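Local coordinates for chromosome-partitioning protein ParB (Caulobacter vibrioides NA1000, PDB 6S6H), which binds centromeric parS DNA near the replication origin and takes part in chromosome partition, this chain being its DNA-binding domain, at residues I10-Q14 with I41-K47; L18-E22 with Q66-V70; R57-L61 with A79-A84. All blocks are in the same frame, centred on the assembly; numbering follows the deposited sequence.

Interaction 1 (I10-Q14 with I41-K47). With nucleotides of chain C.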
# COMPACT_ATOMS: atom_id res chain seq x y z
N ILE B 10 7.76 19.44 -1.03
CA ILE B 10 7.14 18.41 -1.91
C ILE B 10 7.57 17.02 -1.43
O ILE B 10 6.69 16.16 -1.26
CB ILE B 10 7.50 18.66 -3.39
CG1 ILE B 10 6.87 19.95 -3.92
CG2 ILE B 10 7.12 17.47 -4.26
CD1 ILE B 10 7.54 20.53 -5.14
N GLU B 11 8.87 16.84 -1.19
CA GLU B 11 9.48 15.57 -0.72
C GLU B 11 8.78 15.09 0.56
O GLU B 11 8.53 13.87 0.67
CB GLU B 11 10.97 15.75 -0.46
CG GLU B 11 11.81 15.71 -1.73
CD GLU B 11 13.29 15.97 -1.51
OE1 GLU B 11 14.11 15.33 -2.20
OE2 GLU B 11 13.63 16.81 -0.66
N ASN B 12 8.47 16.00 1.49
CA ASN B 12 8.06 15.65 2.88
C ASN B 12 6.54 15.46 2.98
O ASN B 12 6.08 15.07 4.07
CB ASN B 12 8.58 16.67 3.89
CG ASN B 12 10.00 16.37 4.31
OD1 ASN B 12 10.23 15.78 5.36
ND2 ASN B 12 10.97 16.75 3.49
N VAL B 13 5.78 15.69 1.90
CA VAL B 13 4.31 15.45 1.88
C VAL B 13 4.04 13.99 2.29
O VAL B 13 3.22 13.78 3.20
CB VAL B 13 3.69 15.78 0.51
CG1 VAL B 13 2.26 15.27 0.39
CG2 VAL B 13 3.77 17.27 0.20
N GLN B 14 4.74 13.04 1.65
CA GLN B 14 4.54 11.57 1.84
C GLN B 14 5.21 11.11 3.14
O GLN B 14 4.78 10.07 3.67
CB GLN B 14 5.06 10.80 0.63
CG GLN B 14 6.58 10.73 0.53
CD GLN B 14 7.05 10.27 -0.83
OE1 GLN B 14 6.35 9.56 -1.55
NE2 GLN B 14 8.26 10.68 -1.19
N ILE B 41 6.18 16.72 -9.95
CA ILE B 41 5.89 16.25 -8.56
C ILE B 41 6.35 14.79 -8.45
O ILE B 41 7.11 14.49 -7.52
CB ILE B 41 4.40 16.41 -8.19
CG1 ILE B 41 3.96 17.87 -8.20
CG2 ILE B 41 4.10 15.74 -6.86
CD1 ILE B 41 4.73 18.77 -7.25
N ALA B 42 5.89 13.94 -9.37
CA ALA B 42 6.20 12.50 -9.44
C ALA B 42 7.72 12.28 -9.36
O ALA B 42 8.15 11.50 -8.49
CB ALA B 42 5.63 11.90 -10.70
N GLN B 43 8.49 12.96 -10.21
CA GLN B 43 9.97 12.84 -10.26
C GLN B 43 10.58 13.33 -8.93
O GLN B 43 11.57 12.73 -8.50
CB GLN B 43 10.54 13.61 -11.45
CG GLN B 43 10.33 12.91 -12.78
CD GLN B 43 11.06 13.57 -13.93
OE1 GLN B 43 11.87 14.48 -13.75
NE2 GLN B 43 10.77 13.12 -15.14
N THR B 44 9.99 14.36 -8.32
CA THR B 44 10.46 14.96 -7.03
C THR B 44 10.29 13.95 -5.89
O THR B 44 11.23 13.83 -5.09
CB THR B 44 9.71 16.26 -6.71
OG1 THR B 44 9.84 17.14 -7.83
CG2 THR B 44 10.24 16.95 -5.47
N ILE B 45 9.15 13.25 -5.83
CA ILE B 45 8.79 12.35 -4.69
C ILE B 45 9.18 10.90 -5.01
O ILE B 45 8.92 10.04 -4.16
CB ILE B 45 7.29 12.48 -4.33
CG1 ILE B 45 6.38 11.78 -5.34
CG2 ILE B 45 6.92 13.94 -4.14
CD1 ILE B 45 4.93 11.74 -4.92
N GLY B 46 9.77 10.64 -6.19
CA GLY B 46 10.21 9.30 -6.61
C GLY B 46 9.04 8.34 -6.82
O GLY B 46 9.18 7.16 -6.46
N LYS B 47 7.94 8.83 -7.38
CA LYS B 47 6.71 8.05 -7.70
C LYS B 47 6.37 8.23 -9.18
O LYS B 47 7.08 8.99 -9.87
CB LYS B 47 5.55 8.48 -6.80
CG LYS B 47 5.65 8.03 -5.35
CD LYS B 47 5.32 6.57 -5.15
CE LYS B 47 6.09 5.93 -4.02
NZ LYS B 47 5.78 6.55 -2.72
P DA C 14 4.74 4.16 -8.25
OP1 DA C 14 6.22 4.30 -8.23
OP2 DA C 14 3.89 5.38 -8.23
O5' DA C 14 4.40 3.28 -9.53
C5' DA C 14 5.03 1.99 -9.69
C4' DA C 14 4.61 1.36 -10.99
O4' DA C 14 3.20 1.03 -10.95
C3' DA C 14 4.79 2.23 -12.23
O3' DA C 14 5.14 1.35 -13.29
C2' DA C 14 3.42 2.84 -12.42
C1' DA C 14 2.52 1.69 -12.00
N9 DA C 14 1.20 2.08 -11.50
C8 DA C 14 0.86 3.14 -10.69
N7 DA C 14 -0.41 3.19 -10.39
C5 DA C 14 -0.95 2.08 -11.03
C6 DA C 14 -2.25 1.56 -11.10
N6 DA C 14 -3.30 2.13 -10.49
N1 DA C 14 -2.45 0.44 -11.82
C2 DA C 14 -1.40 -0.13 -12.42
N3 DA C 14 -0.12 0.26 -12.44
C4 DA C 14 0.04 1.38 -11.71

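Interaction 2 (L18-E22 with Q66-V70)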
# COMPACT_ATOMS: atom_id res chain seq x y z
N LEU B 18 0.19 12.30 7.12
CA LEU B 18 -1.01 12.78 6.38
C LEU B 18 -1.79 11.59 5.84
O LEU B 18 -1.15 10.67 5.29
CB LEU B 18 -0.57 13.70 5.24
CG LEU B 18 0.22 14.94 5.64
CD1 LEU B 18 0.62 15.74 4.41
CD2 LEU B 18 -0.57 15.81 6.61
N ASN B 19 -3.12 11.61 5.98
CA ASN B 19 -4.03 10.65 5.31
C ASN B 19 -4.00 10.97 3.81
O ASN B 19 -3.49 12.04 3.43
CB ASN B 19 -5.42 10.64 5.94
CG ASN B 19 -6.22 11.91 5.72
OD1 ASN B 19 -6.21 12.48 4.63
ND2 ASN B 19 -6.95 12.33 6.73
N VAL B 20 -4.52 10.07 2.97
CA VAL B 20 -4.39 10.13 1.49
C VAL B 20 -4.98 11.44 0.96
O VAL B 20 -4.41 11.99 -0.00
CB VAL B 20 -5.02 8.89 0.82
CG1 VAL B 20 -6.53 8.86 0.97
CG2 VAL B 20 -4.63 8.79 -0.65
N LEU B 21 -6.08 11.93 1.55
CA LEU B 21 -6.79 13.16 1.08
C LEU B 21 -5.99 14.42 1.45
O LEU B 21 -6.03 15.39 0.68
CB LEU B 21 -8.20 13.20 1.68
CG LEU B 21 -9.16 12.14 1.14
CD1 LEU B 21 -10.48 12.19 1.90
CD2 LEU B 21 -9.40 12.31 -0.35
N GLU B 22 -5.31 14.40 2.60
CA GLU B 22 -4.43 15.51 3.05
C GLU B 22 -3.22 15.60 2.11
O GLU B 22 -2.80 16.73 1.79
CB GLU B 22 -4.01 15.32 4.51
CG GLU B 22 -5.14 15.59 5.49
CD GLU B 22 -4.88 15.13 6.92
OE1 GLU B 22 -3.97 14.31 7.12
OE2 GLU B 22 -5.59 15.59 7.82
N GLN B 66 -15.36 10.49 1.02
CA GLN B 66 -14.14 11.08 1.65
C GLN B 66 -14.15 10.76 3.15
O GLN B 66 -13.09 10.38 3.67
CB GLN B 66 -14.06 12.58 1.37
CG GLN B 66 -13.76 12.92 -0.09
CD GLN B 66 -13.41 14.37 -0.31
OE1 GLN B 66 -13.02 15.08 0.62
NE2 GLN B 66 -13.55 14.83 -1.54
N SER B 67 -15.32 10.88 3.80
CA SER B 67 -15.53 10.54 5.23
C SER B 67 -15.14 9.07 5.48
O SER B 67 -14.46 8.82 6.49
CB SER B 67 -16.94 10.81 5.67
OG SER B 67 -17.31 12.15 5.38
N TYR B 68 -15.55 8.15 4.61
CA TYR B 68 -15.23 6.70 4.71
C TYR B 68 -13.71 6.51 4.63
O TYR B 68 -13.19 5.67 5.40
CB TYR B 68 -15.95 5.88 3.63
CG TYR B 68 -17.45 5.84 3.76
CD1 TYR B 68 -18.08 5.59 4.97
CD2 TYR B 68 -18.26 6.02 2.65
CE1 TYR B 68 -19.46 5.55 5.08
CE2 TYR B 68 -19.65 5.98 2.74
CZ TYR B 68 -20.24 5.74 3.96
OH TYR B 68 -21.61 5.69 4.06
N LEU B 69 -13.02 7.24 3.75
CA LEU B 69 -11.54 7.20 3.59
C LEU B 69 -10.87 7.62 4.90
O LEU B 69 -9.97 6.89 5.36
CB LEU B 69 -11.11 8.14 2.46
CG LEU B 69 -11.01 7.50 1.07
CD1 LEU B 69 -10.59 8.54 0.04
CD2 LEU B 69 -10.03 6.33 1.08
N VAL B 70 -11.27 8.77 5.45
CA VAL B 70 -10.69 9.35 6.70
C VAL B 70 -10.92 8.38 7.87
O VAL B 70 -9.97 8.19 8.66
CB VAL B 70 -11.29 10.74 7.00
CG1 VAL B 70 -10.97 11.21 8.42
CG2 VAL B 70 -10.83 11.77 5.98

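Interaction 3 (R57-L61 with A79-A84). With nucleotides of chain D; nucleotides of chain C.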
# COMPACT_ATOMS: atom_id res chain seq x y z
N ARG B 57 -7.20 12.98 -7.73
CA ARG B 57 -8.56 12.66 -8.26
C ARG B 57 -9.52 12.35 -7.10
O ARG B 57 -10.73 12.64 -7.26
CB ARG B 57 -8.50 11.46 -9.22
CG ARG B 57 -8.11 11.83 -10.64
CD ARG B 57 -8.11 10.63 -11.57
NE ARG B 57 -9.43 10.00 -11.63
CZ ARG B 57 -9.69 8.72 -11.40
NH1 ARG B 57 -8.73 7.85 -11.13
NH2 ARG B 57 -10.95 8.30 -11.47
N LEU B 58 -9.02 11.81 -5.98
CA LEU B 58 -9.82 11.41 -4.79
C LEU B 58 -10.52 12.62 -4.17
O LEU B 58 -11.54 12.41 -3.49
CB LEU B 58 -8.90 10.74 -3.76
CG LEU B 58 -8.27 9.42 -4.17
CD1 LEU B 58 -7.28 8.95 -3.12
CD2 LEU B 58 -9.33 8.36 -4.43
N LEU B 59 -9.99 13.84 -4.37
CA LEU B 59 -10.58 15.09 -3.83
C LEU B 59 -11.93 15.38 -4.49
O LEU B 59 -12.74 16.09 -3.87
CB LEU B 59 -9.60 16.25 -4.04
CG LEU B 59 -8.28 16.16 -3.27
CD1 LEU B 59 -7.30 17.21 -3.77
CD2 LEU B 59 -8.51 16.30 -1.77
N ALA B 60 -12.17 14.85 -5.70
CA ALA B 60 -13.42 15.03 -6.48
C ALA B 60 -14.54 14.13 -5.94
O ALA B 60 -15.70 14.36 -6.32
CB ALA B 60 -13.15 14.75 -7.94
N LEU B 61 -14.22 13.14 -5.10
CA LEU B 61 -15.23 12.20 -4.53
C LEU B 61 -16.22 12.97 -3.67
O LEU B 61 -15.85 13.94 -3.01
CB LEU B 61 -14.52 11.13 -3.69
CG LEU B 61 -13.75 10.07 -4.48
CD1 LEU B 61 -12.81 9.29 -3.57
CD2 LEU B 61 -14.70 9.13 -5.20
N ALA B 79 -11.89 3.54 -3.02
CA ALA B 79 -12.37 4.90 -3.37
C ALA B 79 -12.07 5.21 -4.84
O ALA B 79 -12.99 5.67 -5.55
CB ALA B 79 -11.73 5.91 -2.45
N ARG B 80 -10.82 5.00 -5.27
CA ARG B 80 -10.35 5.26 -6.66
C ARG B 80 -11.16 4.40 -7.64
O ARG B 80 -11.55 4.93 -8.70
CB ARG B 80 -8.86 4.96 -6.77
CG ARG B 80 -8.22 5.38 -8.08
CD ARG B 80 -6.82 4.82 -8.19
NE ARG B 80 -6.84 3.37 -8.30
CZ ARG B 80 -5.84 2.55 -7.97
NH1 ARG B 80 -4.71 3.02 -7.47
NH2 ARG B 80 -5.99 1.24 -8.13
N ALA B 81 -11.42 3.14 -7.29
CA ALA B 81 -12.11 2.14 -8.14
C ALA B 81 -13.54 2.60 -8.47
O ALA B 81 -14.06 2.14 -9.50
CB ALA B 81 -12.11 0.79 -7.46
N ILE B 82 -14.16 3.45 -7.64
CA ILE B 82 -15.57 3.92 -7.79
C ILE B 82 -15.62 5.42 -8.12
O ILE B 82 -16.74 5.97 -8.15
CB ILE B 82 -16.39 3.59 -6.53
CG1 ILE B 82 -15.89 4.35 -5.29
CG2 ILE B 82 -16.43 2.09 -6.29
CD1 ILE B 82 -16.81 4.24 -4.10
N ALA B 83 -14.46 6.05 -8.36
CA ALA B 83 -14.31 7.53 -8.50
C ALA B 83 -15.04 8.04 -9.75
O ALA B 83 -15.58 9.16 -9.70
CB ALA B 83 -12.85 7.91 -8.52
N ALA B 84 -15.03 7.25 -10.84
CA ALA B 84 -15.63 7.60 -12.15
C ALA B 84 -16.97 6.89 -12.34
O ALA B 84 -17.34 6.65 -13.50
CB ALA B 84 -14.66 7.23 -13.26
P DT D 5 -11.57 10.99 -14.39
OP1 DT D 5 -13.02 11.12 -14.71
OP2 DT D 5 -11.07 11.43 -13.06
O5' DT D 5 -11.13 9.47 -14.61
C5' DT D 5 -11.48 8.80 -15.83
C4' DT D 5 -10.72 7.50 -15.99
O4' DT D 5 -9.30 7.71 -16.03
C3' DT D 5 -10.94 6.44 -14.90
O3' DT D 5 -11.90 5.50 -15.38
C2' DT D 5 -9.56 5.82 -14.70
C1' DT D 5 -8.73 6.44 -15.82
N1 DT D 5 -7.29 6.61 -15.57
C2 DT D 5 -6.43 5.74 -16.18
O2 DT D 5 -6.80 4.82 -16.88
N3 DT D 5 -5.10 5.97 -15.91
C4 DT D 5 -4.57 6.97 -15.13
O4 DT D 5 -3.35 7.06 -14.99
C5 DT D 5 -5.53 7.86 -14.52
C7 DT D 5 -5.05 8.98 -13.66
C6 DT D 5 -6.83 7.64 -14.78
P DG C 13 1.25 3.68 -2.09
OP1 DG C 13 2.42 4.00 -1.24
OP2 DG C 13 0.06 4.58 -2.10
O5' DG C 13 1.77 3.50 -3.59
C5' DG C 13 2.94 2.69 -3.83
C4' DG C 13 3.01 2.29 -5.29
O4' DG C 13 1.82 1.56 -5.66
C3' DG C 13 3.12 3.45 -6.28
O3' DG C 13 4.31 3.21 -7.04
C2' DG C 13 1.81 3.40 -7.06
C1' DG C 13 1.44 1.94 -6.97
N9 DG C 13 0.04 1.59 -7.15
C8 DG C 13 -1.05 2.19 -6.56
N7 DG C 13 -2.18 1.62 -6.87
C5 DG C 13 -1.82 0.56 -7.69
C6 DG C 13 -2.62 -0.41 -8.34
O6 DG C 13 -3.86 -0.55 -8.31
N1 DG C 13 -1.85 -1.30 -9.08
C2 DG C 13 -0.48 -1.25 -9.19
N2 DG C 13 0.08 -2.19 -9.96
N3 DG C 13 0.28 -0.35 -8.59
C4 DG C 13 -0.45 0.52 -7.87
P DT D 6 -12.42 4.30 -14.46
OP1 DT D 6 -13.84 4.04 -14.80
OP2 DT D 6 -12.03 4.58 -13.05
O5' DT D 6 -11.56 3.06 -14.97
C5' DT D 6 -11.55 2.71 -16.36
C4' DT D 6 -10.57 1.58 -16.62
O4' DT D 6 -9.23 2.06 -16.38
C3' DT D 6 -10.75 0.35 -15.73
O3' DT D 6 -10.74 -0.82 -16.57
C2' DT D 6 -9.58 0.42 -14.76
C1' DT D 6 -8.52 1.14 -15.57
N1 DT D 6 -7.51 1.90 -14.80
C2 DT D 6 -6.18 1.77 -15.15
O2 DT D 6 -5.80 1.03 -16.04
N3 DT D 6 -5.32 2.53 -14.40
C4 DT D 6 -5.64 3.41 -13.38
O4 DT D 6 -4.75 4.03 -12.80
C5 DT D 6 -7.05 3.50 -13.08
C7 DT D 6 -7.50 4.42 -11.98
C6 DT D 6 -7.90 2.76 -13.80
O HOH W 1 -10.82 5.68 -11.15

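Interaction 1 (I10-Q14 with I41-K47)
Ile10 packs its whole side chain onto Ile41, Thr44 and Ile45, and every atom from CB outward has an apolar partner. Ile10 CB lies 3.8 Å from Thr44 CG2. At the first branch, Ile10 CG2 is directed roughly at Ile45 CG2, 3.5 Å away, with Thr44 CG2 flanking it at 3.4 Å, a tight approach, and Ile41 CD1 as a third neighbour. The other branch runs past Ile41: Ile10 CG1 comes within 4.1 Å of Ile41 CD1, and Ile10 CD1 ends 3.9 Å from that same methyl. Ile10 crosses each of its three partners at roughly a right angle. Thr44 turns its methyl to Ile10 while its hydroxyl bonds Asn40 O one turn back in its own helix.

Beside this apolar patch, Gln14 supplies the polar part of the contact. With chi1 at 74°, its CG sits between the backbone N and the carbonyl carbon, and the extended chain beyond carries the amide across to the last turn of helix 38-45. Gln14 NE2 donates to Ile45 O over 3.1 Å with an angle of 164° at the hydrogen, meeting a lone pair of that oxygen in its carbonyl plane while the acceptor lies close to the plane of the Gln14 amide. The other end of that amide, OE1, takes a weak hydrogen bond from Lys47 NZ at 3.3 Å. The bent Lys47 chain also passes the DNA backbone, its CD 3.6 Å from OP2 of DA14 of chain C.

Gly46, with positive phi, is first to leave helical backbone angles after helix 38-45, the first helix of the helix-turn-helix. The contact sets the end of helix 4-11 and the following loop against that helix, while Tyr27 and Met31 of helix 20-34 and Val52 of helix 49-57 pack around it.

Interaction 2 (L18-E22 with Q66-V70)
Gln66 meets Leu21 through its aliphatic base and its backbone. Leu21 CD1 rests 3.6 Å from Gln66 CB and equally close to the carbonyl oxygen of Gln66, which is engaged in the helical bond from Val70 N. Gln66 NE2 turns to a partner outside the contact, making a weak hydrogen bond to Leu61 O.

One turn on, Leu69 faces helix 20-34 and serves two residues with a single methyl. Leu69 CD1 lies 4.0 Å from Leu21 CD2 and 4.2 Å from Val20 CG1, and it meets both side chains at about a right angle. Leu21 CD2 thus goes to Leu69 CD1, while Leu21 CD1 lies among Gln66, Leu69 CB and Val70.

Val70 closes the segment at the more exposed margin. Its CG2, beside the backbone N of its own residue, reaches Leu21 CD1 at 4.1 Å and also comes 4.0 Å from Asn19 ND2.

That amide is held in place from its other end. Asn19 is the N-cap of helix 20-34: Glu22 N donates to Asn19 OD1 at 2.9 Å, tilted 23° from the carbonyl plane. Glu22 OE1 returns the bond by accepting from Asn19 N at 3.1 Å, completing a capping box. The chi1 of 69° folds Asn19 CG back over its own backbone, which brings OD1 to the first turn.

No hydrogen bond joins the two segments. The contact is a modest apolar seam near the surface, where the start of helix 20-34 leans on helix 63-71; Leu58, in the connection between helices 49-57 and 63-71, touches both Val20 and Leu21.

Interaction 3 (R57-L61 with A79-A84)
Arg57 reaches past Ala83 and Arg80 to the DNA backbone. Its chain runs straight through chi2 and then turns at chi3 (59°), which presents NE to OP2 of DT5 of chain D in a 2.6 Å hydrogen bond. Arg57 NH2 meanwhile lies 3.5 Å from Ala83 CB, and NH1 bonds Asn54 OD1. A water accepting from Arg57 NH2 sits between Arg80 O and the phosphate of DT6 of chain D.

Arg80 starts differently, with CG opposite its backbone N (chi1 -172°), yet shows a similar bend at chi3 (67°). Its guanidinium thereby turns edge-on to the guanine DG13 of chain C: NH1 donates to N7 at 3.0 Å and NH2 to O6 at 2.8 Å, the classic bidentate reading of a guanine in the major groove.

Behind the arginines, leucines fill the interface. Leu61 straddles the helix end, its CD1 3.7 Å from Ala79 CB and its CD2 3.7 Å from Ala83 CA, and Leu58 CD2 touches Arg80 N at 3.8 Å. This buried junction joins the turn after helix 49-57 to helix 76-81; Leu58 also touches helix 20-34, and Ile82 packs on helices 88-98 and 102-110.

In the fold
Interactions 2 and 3 are neighbours, with centres about 11 Å apart, and meet where Val20 CG2 packs on Leu58 CD1 at 3.6 Å; Gln66 also reaches back to the 57-61 turn. Interaction 1 lies farther off, about 19 Å from interaction 2 and 21 Å from interaction 3 between centres. It touches the former through Val13 O and Leu18 CD1, but its nearest atoms stay about 11 Å from the latter. Helix 20-34 links all three. Interactions 1 and 3 border the DNA in different ways, Lys47 passing a phosphate while Arg57 and Arg80 bond to a phosphate and a guanine; interaction 2 remains about 6 Å from the DNA at its nearest atom.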